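PDB 6MLY: bifunctional GH43-CE protein from Bacteroides eggerthii, which probably cleaves xylose units from xylan-type chains with its family 43 glycosidase domain and carries a carbohydrate esterase domain as well. Local coordinates for residues Tyr108-Tyr122 and Cys134-Phe148. Residues are numbered along the deposited sequence; the frame is centred on the assembly and turned at random.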
ATOM      1  N   TYR A 108     -26.657 -10.307 -25.572  1.00 65.59           N
ATOM      2  CA  TYR A 108     -27.583  -9.772 -24.582  1.00 66.02           C
ATOM      3  C   TYR A 108     -26.857  -9.605 -23.246  1.00 66.08           C
ATOM      4  O   TYR A 108     -26.341 -10.585 -22.689  1.00 66.46           O
ATOM      5  CB  TYR A 108     -28.798 -10.690 -24.429  1.00 67.02           C
ATOM      6  CG  TYR A 108     -29.699 -10.740 -25.635  1.00 66.80           C
ATOM      7  CD1 TYR A 108     -29.512 -11.685 -26.631  1.00 66.92           C
ATOM      8  CD2 TYR A 108     -30.735  -9.834 -25.788  1.00 66.63           C
ATOM      9  CE1 TYR A 108     -30.337 -11.737 -27.744  1.00 66.69           C
ATOM     10  CE2 TYR A 108     -31.564  -9.869 -26.897  1.00 66.33           C
ATOM     11  CZ  TYR A 108     -31.370 -10.825 -27.878  1.00 66.38           C
ATOM     12  OH  TYR A 108     -32.187 -10.854 -28.969  1.00 66.15           O
ATOM     13  N   LEU A 109     -26.843  -8.359 -22.751  1.00 65.78           N
ATOM     14  CA  LEU A 109     -26.143  -7.967 -21.529  1.00 65.97           C
ATOM     15  C   LEU A 109     -27.113  -7.239 -20.588  1.00 66.58           C
ATOM     16  O   LEU A 109     -27.759  -6.269 -20.989  1.00 66.81           O
ATOM     17  CB  LEU A 109     -24.972  -7.061 -21.915  1.00 64.81           C
ATOM     18  CG  LEU A 109     -23.707  -7.254 -21.086  1.00 64.70           C
ATOM     19  CD1 LEU A 109     -22.658  -6.214 -21.455  1.00 63.81           C
ATOM     20  CD2 LEU A 109     -24.021  -7.207 -19.600  1.00 65.47           C
ATOM     21  N   SER A 110     -27.203  -7.710 -19.338  1.00 67.46           N
ATOM     22  CA  SER A 110     -28.065  -7.105 -18.324  1.00 68.27           C
ATOM     23  C   SER A 110     -27.248  -6.749 -17.075  1.00 68.67           C
ATOM     24  O   SER A 110     -26.281  -7.428 -16.756  1.00 68.62           O
ATOM     25  CB  SER A 110     -29.203  -8.021 -17.962  1.00 69.56           C
ATOM     26  OG  SER A 110     -28.780  -9.023 -17.049  1.00 70.23           O
ATOM     27  N   THR A 111     -27.669  -5.685 -16.382  1.00 69.75           N
ATOM     28  CA  THR A 111     -27.281  -5.434 -14.999  1.00 71.31           C
ATOM     29  C   THR A 111     -28.423  -4.711 -14.275  1.00 72.53           C
ATOM     30  O   THR A 111     -29.411  -4.307 -14.890  1.00 71.89           O
ATOM     31  CB  THR A 111     -25.967  -4.645 -14.907  1.00 70.57           C
ATOM     32  OG1 THR A 111     -25.583  -4.601 -13.532  1.00 72.00           O
ATOM     33  CG2 THR A 111     -26.067  -3.232 -15.438  1.00 70.40           C
ATOM     34  N   PHE A 112     -28.246  -4.558 -12.958  1.00 73.90           N
ATOM     35  CA  PHE A 112     -29.148  -3.837 -12.060  1.00 75.25           C
ATOM     36  C   PHE A 112     -28.308  -2.891 -11.194  1.00 75.66           C
ATOM     37  O   PHE A 112     -27.076  -2.982 -11.194  1.00 75.47           O
ATOM     38  CB  PHE A 112     -29.927  -4.814 -11.177  1.00 76.32           C
ATOM     39  CG  PHE A 112     -29.063  -5.607 -10.230  1.00 76.59           C
ATOM     40  CD1 PHE A 112     -29.004  -5.285  -8.883  1.00 77.61           C
ATOM     41  CD2 PHE A 112     -28.285  -6.658 -10.689  1.00 76.73           C
ATOM     42  CE1 PHE A 112     -28.193  -6.003  -8.017  1.00 78.54           C
ATOM     43  CE2 PHE A 112     -27.472  -7.373  -9.822  1.00 77.35           C
ATOM     44  CZ  PHE A 112     -27.430  -7.047  -8.487  1.00 78.16           C
ATOM     45  N   ALA A 113     -28.977  -2.005 -10.449  1.00 77.33           N
ATOM     46  CA  ALA A 113     -28.290  -1.082  -9.546  1.00 77.58           C
ATOM     47  C   ALA A 113     -29.256  -0.546  -8.482  1.00 78.82           C
ATOM     48  O   ALA A 113     -30.320  -0.021  -8.811  1.00 78.31           O
ATOM     49  CB  ALA A 113     -27.676   0.046 -10.338  1.00 76.71           C
ATOM     50  N   GLN A 114     -28.832  -0.654  -7.216  1.00 80.43           N
ATOM     51  CA  GLN A 114     -29.527  -0.094  -6.048  1.00 81.85           C
ATOM     52  C   GLN A 114     -29.389   1.435  -6.032  1.00 80.98           C
ATOM     53  O   GLN A 114     -30.186   2.117  -5.396  1.00 82.19           O
ATOM     54  CB  GLN A 114     -28.970  -0.698  -4.758  1.00 83.07           C
ATOM     55  CG  GLN A 114     -29.164  -2.204  -4.674  1.00 84.61           C
ATOM     56  CD  GLN A 114     -28.494  -2.807  -3.466  1.00 86.57           C
ATOM     57  OE1 GLN A 114     -29.026  -2.769  -2.359  1.00 89.87           O
ATOM     58  NE2 GLN A 114     -27.319  -3.380  -3.679  1.00 87.25           N
ATOM     59  N   THR A 115     -28.383   1.958  -6.744  1.00 79.55           N
ATOM     60  CA  THR A 115     -28.186   3.394  -6.932  1.00 79.17           C
ATOM     61  C   THR A 115     -29.442   4.058  -7.522  1.00 79.81           C
ATOM     62  O   THR A 115     -29.661   5.239  -7.267  1.00 81.38           O
ATOM     63  CB  THR A 115     -26.952   3.666  -7.803  1.00 78.35           C
ATOM     64  OG1 THR A 115     -25.816   3.135  -7.118  1.00 78.54           O
ATOM     65  CG2 THR A 115     -26.732   5.136  -8.091  1.00 78.05           C
ATOM     66  N   THR A 116     -30.223   3.326  -8.333  1.00 79.26           N
ATOM     67  CA  THR A 116     -31.519   3.811  -8.868  1.00 79.45           C
ATOM     68  C   THR A 116     -32.629   2.753  -8.744  1.00 80.41           C
ATOM     69  O   THR A 116     -33.732   2.961  -9.256  1.00 80.43           O
ATOM     70  CB  THR A 116     -31.408   4.215 -10.344  1.00 77.75           C
ATOM     71  OG1 THR A 116     -31.076   3.045 -11.091  1.00 76.69           O
ATOM     72  CG2 THR A 116     -30.374   5.288 -10.595  1.00 76.77           C
ATOM     73  N   GLY A 117     -32.340   1.635  -8.063  1.00 81.31           N
ATOM     74  CA  GLY A 117     -33.273   0.526  -7.883  1.00 82.29           C
ATOM     75  C   GLY A 117     -33.901   0.089  -9.195  1.00 82.10           C
ATOM     76  O   GLY A 117     -35.106  -0.181  -9.244  1.00 83.23           O
ATOM     77  N   LYS A 118     -33.076   0.025 -10.251  1.00 80.96           N
ATOM     78  CA  LYS A 118     -33.518  -0.299 -11.616  1.00 80.40           C
ATOM     79  C   LYS A 118     -32.677  -1.448 -12.192  1.00 80.11           C
ATOM     80  O   LYS A 118     -31.512  -1.641 -11.794  1.00 80.18           O
ATOM     81  CB  LYS A 118     -33.393   0.921 -12.536  1.00 79.41           C
ATOM     82  CG  LYS A 118     -34.563   1.894 -12.506  1.00 79.98           C
ATOM     83  CD  LYS A 118     -34.665   2.723 -13.766  1.00 79.35           C
ATOM     84  CE  LYS A 118     -35.854   3.659 -13.775  1.00 81.14           C
ATOM     85  NZ  LYS A 118     -36.506   3.683 -15.106  1.00 81.57           N
ATOM     86  N   THR A 119     -33.288  -2.183 -13.139  1.00 79.15           N
ATOM     87  CA  THR A 119     -32.637  -3.220 -13.951  1.00 77.03           C
ATOM     88  C   THR A 119     -32.522  -2.719 -15.398  1.00 74.85           C
ATOM     89  O   THR A 119     -33.502  -2.213 -15.956  1.00 74.32           O
ATOM     90  CB  THR A 119     -33.404  -4.546 -13.858  1.00 78.27           C
ATOM     91  OG1 THR A 119     -33.430  -4.945 -12.487  1.00 79.24           O
ATOM     92  CG2 THR A 119     -32.792  -5.654 -14.687  1.00 77.86           C
ATOM     93  N   TYR A 120     -31.326  -2.867 -15.987  1.00 73.39           N
ATOM     94  CA  TYR A 120     -31.004  -2.365 -17.336  1.00 72.46           C
ATOM     95  C   TYR A 120     -30.655  -3.533 -18.269  1.00 71.28           C
ATOM     96  O   TYR A 120     -29.982  -4.473 -17.864  1.00 73.26           O
ATOM     97  CB  TYR A 120     -29.842  -1.371 -17.276  1.00 71.98           C
ATOM     98  CG  TYR A 120     -30.070  -0.185 -16.372  1.00 72.45           C
ATOM     99  CD1 TYR A 120     -29.813  -0.261 -15.012  1.00 73.40           C
ATOM    100  CD2 TYR A 120     -30.539   1.019 -16.875  1.00 72.15           C
ATOM    101  CE1 TYR A 120     -30.020   0.824 -14.173  1.00 74.20           C
ATOM    102  CE2 TYR A 120     -30.750   2.114 -16.050  1.00 73.27           C
ATOM    103  CZ  TYR A 120     -30.485   2.021 -14.694  1.00 74.10           C
ATOM    104  OH  TYR A 120     -30.689   3.099 -13.876  1.00 74.04           O
ATOM    105  N   PHE A 121     -31.117  -3.448 -19.522  1.00 69.77           N
ATOM    106  CA  PHE A 121     -30.840  -4.443 -20.561  1.00 68.62           C
ATOM    107  C   PHE A 121     -30.210  -3.748 -21.773  1.00 66.90           C
ATOM    108  O   PHE A 121     -30.699  -2.710 -22.227  1.00 66.63           O
ATOM    109  CB  PHE A 121     -32.116  -5.190 -20.968  1.00 69.16           C
ATOM    110  CG  PHE A 121     -32.367  -6.461 -20.197  1.00 69.58           C
ATOM    111  CD1 PHE A 121     -31.772  -7.652 -20.581  1.00 69.49           C
ATOM    112  CD2 PHE A 121     -33.179  -6.462 -19.074  1.00 70.61           C
ATOM    113  CE1 PHE A 121     -31.993  -8.817 -19.864  1.00 70.50           C
ATOM    114  CE2 PHE A 121     -33.399  -7.629 -18.359  1.00 71.65           C
ATOM    115  CZ  PHE A 121     -32.805  -8.804 -18.754  1.00 71.54           C
ATOM    116  N   TYR A 122     -29.142  -4.357 -22.299  1.00 66.26           N
ATOM    117  CA  TYR A 122     -28.374  -3.837 -23.424  1.00 65.34           C
ATOM    118  C   TYR A 122     -28.236  -4.941 -24.486  1.00 65.05           C
ATOM    119  O   TYR A 122     -27.951  -6.090 -24.140  1.00 65.53           O
ATOM    120  CB  TYR A 122     -26.997  -3.372 -22.938  1.00 64.85           C
ATOM    121  CG  TYR A 122     -26.987  -2.332 -21.844  1.00 64.89           C
ATOM    122  CD1 TYR A 122     -27.072  -2.682 -20.504  1.00 65.73           C
ATOM    123  CD2 TYR A 122     -26.827  -0.988 -22.143  1.00 64.39           C
ATOM    124  CE1 TYR A 122     -27.024  -1.726 -19.499  1.00 65.84           C
ATOM    125  CE2 TYR A 122     -26.772  -0.019 -21.152  1.00 64.60           C
ATOM    126  CZ  TYR A 122     -26.872  -0.387 -19.823  1.00 65.26           C
ATOM    127  OH  TYR A 122     -26.833   0.580 -18.859  1.00 65.77           O
ATOM    128  N   CYS A 134     -31.068  -0.018 -25.674  1.00 66.43           N
ATOM    129  CA  CYS A 134     -31.164  -0.063 -24.213  1.00 67.01           C
ATOM    130  C   CYS A 134     -32.630  -0.063 -23.763  1.00 67.97           C
ATOM    131  O   CYS A 134     -33.493   0.522 -24.416  1.00 68.00           O
ATOM    132  CB  CYS A 134     -30.421   1.114 -23.593  1.00 67.00           C
ATOM    133  SG  CYS A 134     -28.761   1.330 -24.279  1.00 66.84           S
ATOM    134  N   THR A 135     -32.884  -0.743 -22.639  1.00 69.05           N
ATOM    135  CA  THR A 135     -34.174  -0.738 -21.953  1.00 71.30           C
ATOM    136  C   THR A 135     -33.909  -0.766 -20.442  1.00 72.80           C
ATOM    137  O   THR A 135     -32.814  -1.141 -20.013  1.00 72.58           O
ATOM    138  CB  THR A 135     -35.059  -1.904 -22.425  1.00 71.97           C
ATOM    139  OG1 THR A 135     -34.360  -3.137 -22.242  1.00 71.93           O
ATOM    140  CG2 THR A 135     -35.469  -1.788 -23.876  1.00 71.26           C
ATOM    141  N   GLU A 136     -34.904  -0.365 -19.641  1.00 75.29           N
ATOM    142  CA  GLU A 136     -34.755  -0.362 -18.182  1.00 76.64           C
ATOM    143  C   GLU A 136     -36.123  -0.341 -17.491  1.00 78.44           C
ATOM    144  O   GLU A 136     -37.116   0.106 -18.062  1.00 78.86           O
ATOM    145  CB  GLU A 136     -33.897   0.823 -17.741  1.00 76.69           C
ATOM    146  CG  GLU A 136     -34.389   2.175 -18.231  1.00 76.33           C
ATOM    147  CD  GLU A 136     -33.412   3.303 -17.933  1.00 76.19           C
ATOM    148  OE1 GLU A 136     -32.389   3.404 -18.646  1.00 74.29           O
ATOM    149  OE2 GLU A 136     -33.657   4.053 -16.967  1.00 76.20           O
ATOM    150  N   PHE A 137     -36.144  -0.834 -16.247  1.00 80.75           N
ATOM    151  CA  PHE A 137     -37.368  -0.978 -15.464  1.00 83.34           C
ATOM    152  C   PHE A 137     -37.036  -1.337 -14.007  1.00 85.37           C
ATOM    153  O   PHE A 137     -35.887  -1.671 -13.684  1.00 85.75           O
ATOM    154  CB  PHE A 137     -38.277  -2.031 -16.100  1.00 84.07           C
ATOM    155  CG  PHE A 137     -37.617  -3.347 -16.440  1.00 84.56           C
ATOM    156  CD1 PHE A 137     -37.532  -4.367 -15.501  1.00 85.69           C
ATOM    157  CD2 PHE A 137     -37.117  -3.584 -17.713  1.00 83.21           C
ATOM    158  CE1 PHE A 137     -36.942  -5.581 -15.821  1.00 84.91           C
ATOM    159  CE2 PHE A 137     -36.531  -4.800 -18.033  1.00 82.64           C
ATOM    160  CZ  PHE A 137     -36.441  -5.794 -17.085  1.00 83.37           C
ATOM    161  N   SER A 138     -38.061  -1.261 -13.146  1.00 87.06           N
ATOM    162  CA  SER A 138     -37.955  -1.529 -11.706  1.00 87.30           C
ATOM    163  C   SER A 138     -38.692  -2.822 -11.367  1.00 87.54           C
ATOM    164  O   SER A 138     -39.567  -3.232 -12.123  1.00 87.31           O
ATOM    165  CB  SER A 138     -38.496  -0.373 -10.909  1.00 89.25           C
ATOM    166  OG  SER A 138     -37.667   0.768 -11.065  1.00 89.64           O
ATOM    167  N   PRO A 139     -38.343  -3.464 -10.242  1.00 87.66           N
ATOM    168  CA  PRO A 139     -37.250  -3.080  -9.357  1.00 87.35           C
ATOM    169  C   PRO A 139     -35.879  -3.506  -9.910  1.00 85.76           C
ATOM    170  O   PRO A 139     -35.737  -3.773 -11.105  1.00 85.42           O
ATOM    171  CB  PRO A 139     -37.548  -3.813  -8.037  1.00 88.79           C
ATOM    172  CG  PRO A 139     -38.328  -5.031  -8.474  1.00 89.70           C
ATOM    173  CD  PRO A 139     -39.141  -4.546  -9.654  1.00 88.93           C
ATOM    174  N   ALA A 140     -34.875  -3.520  -9.033  1.00 85.60           N
ATOM    175  CA  ALA A 140     -33.631  -4.226  -9.273  1.00 84.50           C
ATOM    176  C   ALA A 140     -33.824  -5.694  -8.875  1.00 85.21           C
ATOM    177  O   ALA A 140     -34.200  -5.981  -7.739  1.00 88.83           O
ATOM    178  CB  ALA A 140     -32.511  -3.578  -8.491  1.00 84.41           C
ATOM    179  N   TYR A 141     -33.594  -6.611  -9.821  1.00 83.35           N
ATOM    180  CA  TYR A 141     -33.632  -8.039  -9.531  1.00 83.83           C
ATOM    181  C   TYR A 141     -32.217  -8.485  -9.130  1.00 82.68           C
ATOM    182  O   TYR A 141     -31.264  -8.349  -9.896  1.00 81.60           O
ATOM    183  CB  TYR A 141     -34.220  -8.803 -10.720  1.00 83.36           C
ATOM    184  CG  TYR A 141     -35.652  -8.454 -11.048  1.00 84.11           C
ATOM    185  CD1 TYR A 141     -36.709  -9.240 -10.607  1.00 85.63           C
ATOM    186  CD2 TYR A 141     -35.956  -7.340 -11.816  1.00 82.98           C
ATOM    187  CE1 TYR A 141     -38.027  -8.926 -10.913  1.00 86.26           C
ATOM    188  CE2 TYR A 141     -37.267  -7.014 -12.134  1.00 83.51           C
ATOM    189  CZ  TYR A 141     -38.305  -7.807 -11.679  1.00 85.04           C
ATOM    190  OH  TYR A 141     -39.589  -7.465 -11.988  1.00 85.71           O
ATOM    191  N   HIS A 142     -32.101  -9.008  -7.907  1.00 83.72           N
ATOM    192  CA  HIS A 142     -30.818  -9.234  -7.244  1.00 83.69           C
ATOM    193  C   HIS A 142     -30.130 -10.461  -7.859  1.00 83.03           C
ATOM    194  O   HIS A 142     -30.620 -11.580  -7.730  1.00 83.53           O
ATOM    195  CB  HIS A 142     -31.040  -9.348  -5.724  1.00 85.70           C
ATOM    196  CG  HIS A 142     -29.797  -9.377  -4.899  1.00 85.89           C
ATOM    197  ND1 HIS A 142     -29.089  -8.232  -4.583  1.00 85.61           N
ATOM    198  CD2 HIS A 142     -29.154 -10.399  -4.290  1.00 87.11           C
ATOM    199  CE1 HIS A 142     -28.053  -8.549  -3.830  1.00 86.08           C
ATOM    200  NE2 HIS A 142     -28.070  -9.875  -3.634  1.00 86.87           N
ATOM    201  N   ASP A 143     -28.991 -10.222  -8.522  1.00 82.20           N
ATOM    202  CA  ASP A 143     -28.138 -11.263  -9.103  1.00 82.43           C
ATOM    203  C   ASP A 143     -28.973 -12.131 -10.044  1.00 82.90           C
ATOM    204  O   ASP A 143     -28.935 -13.361  -9.965  1.00 85.06           O
ATOM    205  CB  ASP A 143     -27.504 -12.148  -8.029  1.00 83.74           C
ATOM    206  CG  ASP A 143     -26.844 -11.377  -6.905  1.00 83.54           C
ATOM    207  OD1 ASP A 143     -27.183 -10.190  -6.730  1.00 83.02           O
ATOM    208  OD2 ASP A 143     -26.003 -11.976  -6.214  1.00 84.85           O
ATOM    209  N   HIS A 144     -29.739 -11.465 -10.914  1.00 82.05           N
ATOM    210  CA  HIS A 144     -30.623 -12.125 -11.853  1.00 81.83           C
ATOM    211  C   HIS A 144     -29.790 -12.801 -12.946  1.00 80.44           C
ATOM    212  O   HIS A 144     -28.751 -12.293 -13.349  1.00 78.73           O
ATOM    213  CB  HIS A 144     -31.632 -11.124 -12.436  1.00 81.20           C
ATOM    214  CG  HIS A 144     -31.022 -10.051 -13.280  1.00 79.79           C
ATOM    215  ND1 HIS A 144     -30.967  -8.731 -12.872  1.00 79.76           N
ATOM    216  CD2 HIS A 144     -30.446 -10.091 -14.502  1.00 78.46           C
ATOM    217  CE1 HIS A 144     -30.384  -8.008 -13.808  1.00 77.83           C
ATOM    218  NE2 HIS A 144     -30.052  -8.818 -14.816  1.00 76.81           N
ATOM    219  N   SER A 145     -30.278 -13.948 -13.422  1.00 80.81           N
ATOM    220  CA  SER A 145     -29.674 -14.685 -14.523  1.00 79.34           C
ATOM    221  C   SER A 145     -30.760 -15.039 -15.543  1.00 78.79           C
ATOM    222  O   SER A 145     -31.353 -16.097 -15.454  1.00 79.83           O
ATOM    223  CB  SER A 145     -28.958 -15.912 -14.013  1.00 80.67           C
ATOM    224  OG  SER A 145     -28.608 -16.786 -15.077  1.00 80.86           O
ATOM    225  N   PHE A 146     -31.010 -14.122 -16.487  1.00 76.65           N
ATOM    226  CA  PHE A 146     -31.982 -14.320 -17.568  1.00 76.53           C
ATOM    227  C   PHE A 146     -31.442 -15.380 -18.537  1.00 76.83           C
ATOM    228  O   PHE A 146     -30.222 -15.596 -18.607  1.00 75.35           O
ATOM    229  CB  PHE A 146     -32.304 -12.996 -18.270  1.00 74.68           C
ATOM    230  CG  PHE A 146     -31.239 -12.483 -19.204  1.00 73.31           C
ATOM    231  CD1 PHE A 146     -31.230 -12.848 -20.540  1.00 72.76           C
ATOM    232  CD2 PHE A 146     -30.245 -11.624 -18.755  1.00 72.34           C
ATOM    233  CE1 PHE A 146     -30.251 -12.376 -21.403  1.00 71.50           C
ATOM    234  CE2 PHE A 146     -29.268 -11.152 -19.619  1.00 70.97           C
ATOM    235  CZ  PHE A 146     -29.273 -11.526 -20.943  1.00 70.51           C
ATOM    236  N   PHE A 147     -32.365 -16.023 -19.272  1.00 77.77           N
ATOM    237  CA  PHE A 147     -32.087 -17.220 -20.063  1.00 78.12           C
ATOM    238  C   PHE A 147     -33.132 -17.383 -21.171  1.00 78.29           C
ATOM    239  O   PHE A 147     -34.333 -17.281 -20.913  1.00 79.81           O
ATOM    240  CB  PHE A 147     -32.098 -18.452 -19.156  1.00 79.98           C
ATOM    241  CG  PHE A 147     -31.637 -19.728 -19.814  1.00 81.41           C
ATOM    242  CD1 PHE A 147     -32.535 -20.549 -20.479  1.00 82.46           C
ATOM    243  CD2 PHE A 147     -30.305 -20.110 -19.764  1.00 81.53           C
ATOM    244  CE1 PHE A 147     -32.112 -21.724 -21.083  1.00 83.56           C
ATOM    245  CE2 PHE A 147     -29.884 -21.289 -20.361  1.00 82.71           C
ATOM    246  CZ  PHE A 147     -30.787 -22.091 -21.023  1.00 83.52           C
ATOM    247  N   PHE A 148     -32.657 -17.668 -22.392  1.00 77.28           N
ATOM    248  CA  PHE A 148     -33.502 -18.016 -23.547  1.00 76.86           C
ATOM    249  C   PHE A 148     -33.689 -19.535 -23.610  1.00 77.70           C
ATOM    250  O   PHE A 148     -32.728 -20.269 -23.830  1.00 77.63           O
ATOM    251  CB  PHE A 148     -32.865 -17.544 -24.855  1.00 75.33           C
ATOM    252  CG  PHE A 148     -32.536 -16.077 -24.897  1.00 74.21           C
ATOM    253  CD1 PHE A 148     -33.475 -15.155 -25.328  1.00 73.58           C
ATOM    254  CD2 PHE A 148     -31.290 -15.618 -24.498  1.00 73.73           C
ATOM    255  CE1 PHE A 148     -33.175 -13.803 -25.362  1.00 72.58           C
ATOM    256  CE2 PHE A 148     -30.990 -14.265 -24.531  1.00 72.62           C
ATOM    257  CZ  PHE A 148     -31.933 -13.361 -24.967  1.00 72.09           C
TER
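Thr119 and His144 meet in the middle of this contact. Thr119 CG2 lies 3.5 Å from His144 CE1, and the two side chains come from opposite directions. Thr119 OG1 gives its proton to Pro139 O at 2.9 Å, on a lone pair in the carbonyl plane. The same oxygen accepts Tyr141 N at 3.1 Å, so two bonds grip this buried hydroxyl and fix the turn after the cis Ser138-Pro139 peptide. With chi1 at -60°, OG1 stands beside its own backbone N and faces that turn, while CG2 is left for the histidine. His144 is held at both ring nitrogens. His144 NE2 and Ser110 OG share a hydrogen bond of 2.6 Å, with OG in the ring plane, and His144 ND1 donates to Tyr141 O at 3.0 Å. These two bonds set the rotation of the ring. Tyr141 O also sits over one face of Phe112. The far end of the Phe112 ring touches Asp143, whose OD1 is 3.6 Å from Phe112 CZ. Asp143 is predicted to tune the pKa of the catalytic acid and to orient it and the substrate. The domain has the five-bladed beta-propeller fold of family 43. Strands 99-103, 106-113, 118-124 and 133-137 form one antiparallel blade, and 145-148 opens the next. Within the blade, Thr119 pairs with Phe137 and Phe121 with Thr135 as hydrogen-bonded pairs. Much of the packing between the blades is aromatic. The edge of Phe121 meets the face of Phe146, with planes at 65°. Phe148 puts CZ over the centre of the Tyr108 ring, 3.4 Å from Tyr108 CD1, and stacks on His103 as well. Further out, Arg101 NE of the first blade hydrogen-bonds to Phe146 O, and Met156 and Tyr158 of the second blade back His144.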